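Local structure of putative polysaccharide biosynthesis protein with aminopeptidase-like domain (Clostridium acetobutylicum, 3K9T) at residues 91-103 with 126-140. The protein binds one zinc ion per subunit and probably acts in the biosynthesis of modified polysaccharides, with no peptidase activity expected despite its aminopeptidase-like domain. Residues are numbered along the deposited sequence; the frame is centred on the assembly and turned at random.
Sequences ENNLHVMSYSVPV and IPYLTSYYKENWGFS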
loop_
_atom_site.group_PDB
_atom_site.type_symbol
_atom_site.label_atom_id
_atom_site.label_comp_id
_atom_site.label_asym_id
_atom_site.label_seq_id
_atom_site.Cartn_x
_atom_site.Cartn_y
_atom_site.Cartn_z
ATOM N N GLU A 91 -29.299 -9.883 46.018
ATOM C CA GLU A 91 -30.053 -9.551 44.803
ATOM C C GLU A 91 -29.158 -9.375 43.569
ATOM O O GLU A 91 -29.575 -9.681 42.454
ATOM C CB GLU A 91 -30.857 -8.278 44.992
ATOM C CG GLU A 91 -31.963 -8.376 46.031
ATOM C CD GLU A 91 -32.803 -7.098 46.102
ATOM O OE1 GLU A 91 -32.543 -6.161 45.286
ATOM O OE2 GLU A 91 -33.723 -7.052 46.965
ATOM N N ASN A 92 -27.961 -8.835 43.760
ATOM C CA ASN A 92 -27.018 -8.636 42.664
ATOM C C ASN A 92 -25.617 -8.484 43.254
ATOM O O ASN A 92 -25.409 -7.627 44.097
ATOM C CB ASN A 92 -27.408 -7.404 41.836
ATOM C CG ASN A 92 -26.809 -7.427 40.434
ATOM O OD1 ASN A 92 -25.645 -7.805 40.234
ATOM N ND2 ASN A 92 -27.610 -7.038 39.445
ATOM N N ASN A 93 -24.657 -9.310 42.838
ATOM C CA ASN A 93 -23.318 -9.217 43.450
ATOM C C ASN A 93 -22.527 -7.996 42.932
ATOM O O ASN A 93 -21.434 -7.684 43.419
ATOM C CB ASN A 93 -22.542 -10.546 43.399
ATOM C CG ASN A 93 -22.340 -11.071 41.987
ATOM O OD1 ASN A 93 -22.127 -10.296 41.034
ATOM N ND2 ASN A 93 -22.364 -12.406 41.845
ATOM N N LEU A 94 -23.105 -7.293 41.960
ATOM C CA LEU A 94 -22.501 -6.055 41.479
ATOM C C LEU A 94 -22.676 -4.911 42.512
ATOM O O LEU A 94 -21.948 -3.914 42.454
ATOM C CB LEU A 94 -23.036 -5.675 40.095
ATOM C CG LEU A 94 -22.785 -6.594 38.879
ATOM C CD1 LEU A 94 -23.237 -5.869 37.583
ATOM C CD2 LEU A 94 -21.318 -7.050 38.745
ATOM N N HIS A 95 -23.609 -5.088 43.464
ATOM C CA HIS A 95 -23.805 -4.152 44.583
ATOM C C HIS A 95 -22.577 -3.965 45.502
ATOM O O HIS A 95 -22.545 -2.991 46.241
ATOM C CB HIS A 95 -24.994 -4.545 45.475
ATOM C CG HIS A 95 -26.332 -4.301 44.860
ATOM N ND1 HIS A 95 -26.714 -3.070 44.380
ATOM C CD2 HIS A 95 -27.391 -5.123 44.667
ATOM C CE1 HIS A 95 -27.939 -3.151 43.885
ATOM N NE2 HIS A 95 -28.383 -4.381 44.063
ATOM N N VAL A 96 -21.604 -4.880 45.492
ATOM C CA VAL A 96 -20.404 -4.742 46.320
ATOM C C VAL A 96 -19.179 -4.582 45.435
ATOM O O VAL A 96 -19.021 -5.298 44.447
ATOM C CB VAL A 96 -20.166 -5.958 47.267
ATOM C CG1 VAL A 96 -18.833 -5.811 48.013
ATOM C CG2 VAL A 96 -21.276 -6.067 48.269
HETATM N N MSE A 97 -18.327 -3.629 45.809
HETATM C CA MSE A 97 -17.063 -3.383 45.134
HETATM C C MSE A 97 -16.136 -4.581 45.414
HETATM O O MSE A 97 -15.905 -4.950 46.568
HETATM C CB MSE A 97 -16.470 -2.070 45.631
HETATM C CG MSE A 97 -15.112 -1.688 45.025
HETATM SE SE MSE A 97 -14.323 -0.218 46.030
HETATM C CE MSE A 97 -15.484 1.201 45.346
ATOM N N SER A 98 -15.634 -5.201 44.349
ATOM C CA SER A 98 -14.863 -6.426 44.483
ATOM C C SER A 98 -13.621 -6.123 45.302
ATOM O O SER A 98 -12.975 -5.111 45.083
ATOM C CB SER A 98 -14.485 -6.994 43.113
ATOM O OG SER A 98 -14.067 -8.347 43.201
ATOM N N TYR A 99 -13.307 -7.029 46.220
ATOM C CA TYR A 99 -12.205 -6.911 47.169
ATOM C C TYR A 99 -12.530 -5.968 48.330
ATOM O O TYR A 99 -11.617 -5.543 49.039
ATOM C CB TYR A 99 -10.844 -6.596 46.489
ATOM C CG TYR A 99 -9.993 -7.832 46.221
ATOM C CD1 TYR A 99 -10.471 -8.870 45.414
ATOM C CD2 TYR A 99 -8.727 -7.977 46.776
ATOM C CE1 TYR A 99 -9.708 -10.005 45.153
ATOM C CE2 TYR A 99 -7.953 -9.151 46.533
ATOM C CZ TYR A 99 -8.456 -10.157 45.727
ATOM O OH TYR A 99 -7.716 -11.299 45.448
ATOM N N SER A 100 -13.816 -5.685 48.564
ATOM C CA SER A 100 -14.201 -4.816 49.683
ATOM C C SER A 100 -13.745 -5.392 51.028
ATOM O O SER A 100 -14.045 -6.540 51.367
ATOM C CB SER A 100 -15.725 -4.555 49.744
ATOM O OG SER A 100 -16.143 -3.533 48.839
ATOM N N VAL A 101 -13.020 -4.576 51.783
ATOM C CA VAL A 101 -12.628 -4.918 53.160
ATOM C C VAL A 101 -13.902 -5.137 54.000
ATOM O O VAL A 101 -14.933 -4.581 53.690
ATOM C CB VAL A 101 -11.716 -3.814 53.740
ATOM C CG1 VAL A 101 -10.401 -3.757 52.939
ATOM C CG2 VAL A 101 -12.418 -2.457 53.700
ATOM N N PRO A 102 -13.864 -6.008 55.019
ATOM C CA PRO A 102 -15.090 -6.193 55.800
ATOM C C PRO A 102 -15.469 -4.936 56.602
ATOM O O PRO A 102 -14.579 -4.238 57.080
ATOM C CB PRO A 102 -14.736 -7.332 56.757
ATOM C CG PRO A 102 -13.259 -7.382 56.776
ATOM C CD PRO A 102 -12.784 -6.900 55.461
ATOM N N VAL A 103 -16.767 -4.640 56.714
ATOM C CA VAL A 103 -17.220 -3.474 57.441
ATOM C C VAL A 103 -18.523 -3.807 58.139
ATOM O O VAL A 103 -19.346 -4.551 57.605
ATOM C CB VAL A 103 -17.387 -2.190 56.546
ATOM C CG1 VAL A 103 -16.567 -2.293 55.218
ATOM C CG2 VAL A 103 -18.874 -1.855 56.264
ATOM N N ILE A 126 -26.516 -0.666 37.696
ATOM C CA ILE A 126 -25.631 -0.827 38.841
ATOM C C ILE A 126 -24.205 -0.838 38.281
ATOM O O ILE A 126 -23.871 -1.624 37.413
ATOM C CB ILE A 126 -25.929 -2.104 39.641
ATOM C CG1 ILE A 126 -27.407 -2.141 40.068
ATOM C CG2 ILE A 126 -25.000 -2.195 40.882
ATOM C CD1 ILE A 126 -27.902 -3.544 40.550
ATOM N N PRO A 127 -23.361 0.074 38.744
ATOM C CA PRO A 127 -22.005 -0.014 38.242
ATOM C C PRO A 127 -21.186 -1.134 38.904
ATOM O O PRO A 127 -21.354 -1.395 40.090
ATOM C CB PRO A 127 -21.413 1.360 38.576
ATOM C CG PRO A 127 -22.218 1.883 39.702
ATOM C CD PRO A 127 -23.571 1.224 39.635
ATOM N N TYR A 128 -20.323 -1.771 38.113
ATOM C CA TYR A 128 -19.340 -2.753 38.593
ATOM C C TYR A 128 -18.027 -2.069 38.944
ATOM O O TYR A 128 -17.408 -1.435 38.110
ATOM C CB TYR A 128 -19.111 -3.842 37.528
ATOM C CG TYR A 128 -17.931 -4.771 37.752
ATOM C CD1 TYR A 128 -17.812 -5.547 38.908
ATOM C CD2 TYR A 128 -16.965 -4.899 36.778
ATOM C CE1 TYR A 128 -16.714 -6.394 39.096
ATOM C CE2 TYR A 128 -15.865 -5.742 36.944
ATOM C CZ TYR A 128 -15.738 -6.474 38.102
ATOM O OH TYR A 128 -14.655 -7.312 38.175
ATOM N N LEU A 129 -17.615 -2.182 40.196
ATOM C CA LEU A 129 -16.354 -1.592 40.652
ATOM C C LEU A 129 -15.515 -2.644 41.384
ATOM O O LEU A 129 -16.041 -3.611 41.942
ATOM C CB LEU A 129 -16.606 -0.365 41.554
ATOM C CG LEU A 129 -17.309 0.831 40.900
ATOM C CD1 LEU A 129 -17.899 1.778 41.918
ATOM C CD2 LEU A 129 -16.333 1.538 40.019
ATOM N N THR A 130 -14.208 -2.439 41.343
ATOM C CA THR A 130 -13.242 -3.311 41.997
ATOM C C THR A 130 -12.204 -2.462 42.745
ATOM O O THR A 130 -12.025 -1.282 42.456
ATOM C CB THR A 130 -12.456 -4.196 40.988
ATOM O OG1 THR A 130 -11.541 -3.380 40.256
ATOM C CG2 THR A 130 -13.385 -4.943 40.034
ATOM N N SER A 131 -11.511 -3.070 43.697
ATOM C CA SER A 131 -10.430 -2.391 44.394
ATOM C C SER A 131 -9.429 -3.431 44.812
ATOM O O SER A 131 -9.259 -3.703 45.978
ATOM C CB SER A 131 -10.942 -1.626 45.616
ATOM O OG SER A 131 -9.866 -0.910 46.211
ATOM N N TYR A 132 -8.773 -4.025 43.836
ATOM C CA TYR A 132 -7.926 -5.177 44.107
ATOM C C TYR A 132 -6.682 -4.844 44.893
ATOM O O TYR A 132 -6.278 -5.604 45.781
ATOM C CB TYR A 132 -7.495 -5.848 42.807
ATOM C CG TYR A 132 -8.627 -6.371 41.957
ATOM C CD1 TYR A 132 -9.739 -6.976 42.532
ATOM C CD2 TYR A 132 -8.564 -6.296 40.570
ATOM C CE1 TYR A 132 -10.777 -7.466 41.745
ATOM C CE2 TYR A 132 -9.600 -6.776 39.773
ATOM C CZ TYR A 132 -10.695 -7.366 40.364
ATOM O OH TYR A 132 -11.703 -7.864 39.583
ATOM N N TYR A 133 -6.094 -3.700 44.602
ATOM C CA TYR A 133 -4.745 -3.448 45.071
ATOM C C TYR A 133 -4.564 -2.308 46.100
ATOM O O TYR A 133 -3.490 -2.179 46.664
ATOM C CB TYR A 133 -3.834 -3.325 43.833
ATOM C CG TYR A 133 -3.849 -4.589 42.940
ATOM C CD1 TYR A 133 -3.291 -5.810 43.381
ATOM C CD2 TYR A 133 -4.411 -4.559 41.655
ATOM C CE1 TYR A 133 -3.316 -6.962 42.575
ATOM C CE2 TYR A 133 -4.432 -5.711 40.841
ATOM C CZ TYR A 133 -3.879 -6.897 41.312
ATOM O OH TYR A 133 -3.918 -7.999 40.508
ATOM N N LYS A 134 -5.591 -1.493 46.339
ATOM C CA LYS A 134 -5.600 -0.567 47.472
ATOM C C LYS A 134 -6.781 -1.050 48.346
ATOM O O LYS A 134 -7.827 -1.432 47.828
ATOM C CB LYS A 134 -5.748 0.891 47.012
ATOM N N GLU A 135 -6.602 -1.106 49.661
ATOM C CA GLU A 135 -7.702 -1.509 50.544
ATOM C C GLU A 135 -8.813 -0.468 50.509
ATOM O O GLU A 135 -8.552 0.726 50.537
ATOM C CB GLU A 135 -7.227 -1.726 51.967
ATOM C CG GLU A 135 -6.559 -3.067 52.146
ATOM C CD GLU A 135 -5.924 -3.249 53.524
ATOM O OE1 GLU A 135 -6.240 -2.469 54.446
ATOM O OE2 GLU A 135 -5.113 -4.189 53.678
ATOM N N ASN A 136 -10.054 -0.933 50.458
ATOM C CA ASN A 136 -11.190 -0.051 50.256
ATOM C C ASN A 136 -12.508 -0.832 50.383
ATOM O O ASN A 136 -12.487 -2.059 50.591
ATOM C CB ASN A 136 -11.072 0.558 48.857
ATOM C CG ASN A 136 -11.925 1.808 48.669
ATOM O OD1 ASN A 136 -12.457 2.379 49.635
ATOM N ND2 ASN A 136 -12.076 2.232 47.404
ATOM N N TRP A 137 -13.642 -0.128 50.309
ATOM C CA TRP A 137 -14.949 -0.772 50.286
ATOM C C TRP A 137 -16.023 0.104 49.630
ATOM O O TRP A 137 -16.015 1.320 49.744
ATOM C CB TRP A 137 -15.399 -1.244 51.687
ATOM C CG TRP A 137 -15.731 -0.174 52.678
ATOM C CD1 TRP A 137 -14.867 0.425 53.528
ATOM C CD2 TRP A 137 -17.019 0.404 52.938
ATOM N NE1 TRP A 137 -15.523 1.357 54.288
ATOM C CE2 TRP A 137 -16.848 1.358 53.955
ATOM C CE3 TRP A 137 -18.295 0.216 52.406
ATOM C CZ2 TRP A 137 -17.905 2.127 54.460
ATOM C CZ3 TRP A 137 -19.361 0.984 52.920
ATOM C CH2 TRP A 137 -19.151 1.925 53.934
ATOM N N GLY A 138 -16.960 -0.518 48.936
ATOM C CA GLY A 138 -18.007 0.251 48.294
ATOM C C GLY A 138 -19.275 -0.517 48.002
ATOM O O GLY A 138 -19.279 -1.746 47.964
ATOM N N PHE A 139 -20.361 0.224 47.833
ATOM C CA PHE A 139 -21.610 -0.335 47.381
ATOM C C PHE A 139 -22.010 0.379 46.090
ATOM O O PHE A 139 -21.875 1.625 45.982
ATOM C CB PHE A 139 -22.729 -0.142 48.403
ATOM C CG PHE A 139 -22.676 -1.079 49.565
ATOM C CD1 PHE A 139 -23.306 -2.320 49.506
ATOM C CD2 PHE A 139 -21.968 -0.745 50.711
ATOM C CE1 PHE A 139 -23.256 -3.201 50.576
ATOM C CE2 PHE A 139 -21.914 -1.617 51.793
ATOM C CZ PHE A 139 -22.556 -2.846 51.726
ATOM N N SER A 140 -22.515 -0.403 45.128
ATOM C CA SER A 140 -23.092 0.145 43.920
ATOM C C SER A 140 -24.616 0.037 43.963
ATOM O O SER A 140 -25.156 -0.905 44.522
ATOM C CB SER A 140 -22.562 -0.623 42.732
ATOM O OG SER A 140 -21.252 -0.226 42.429
HETATM O O HOH W 1 -19.284 -3.555 41.994
#
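H95 and S140 hold each other twice: S140 N donates to H95 O, while the imidazole ND1 donates a hydrogen bond to S140 O at 2.7 Å, almost straight (176°) and lying in the ring plane. With CG beside the backbone N (chi1 -73°), the ring swings round to meet that carbonyl, and I126 CD1 sits 3.4 Å from its CE1.

Beyond this grip, residues 95-101 run between the two limbs of 126-140. On one limb M97 N bonds to G138 O and V101 N to N136 O; on the other, S98 N takes L129 O and S98 O receives S131 N. A water sits between 94-96 and L129, within hydrogen-bonding distance of L94 O and V96 O and accepting from L129 N at 2.8 Å; S140 OG donates to P127 O, joining the limbs. The type II turn M97-S100 is pinned by S100 OG, which donates to M97 O (2.7 Å) and accepts from G138 N.

Packing is also tight at V103, whose CG1 stands over one face of W137, 3.5 Å from the centroid of the five-membered ring, and at Y99, whose face receives the edge of Y132 with planes at 80°. Y99 OH reaches on to K69 O. The buried M97 chain, extended to SE and then bent at chi3, brings SE 3.6 Å from N136 ND2 and against S131 CB. The looser margin lies at partly exposed N136 and L129 and at E135, which merely brushes V101 CG1.

All this belongs to the insert, yet Y128, flanked by L94 CD2 (3.8 Å from its CD1), meets zinc ligand H325 edge-to-face. The chemistry implies a backbone-bonded pair of loops beside the metal site, with a proton fixed on H95 ND1; whether NE2 also carries one is left open.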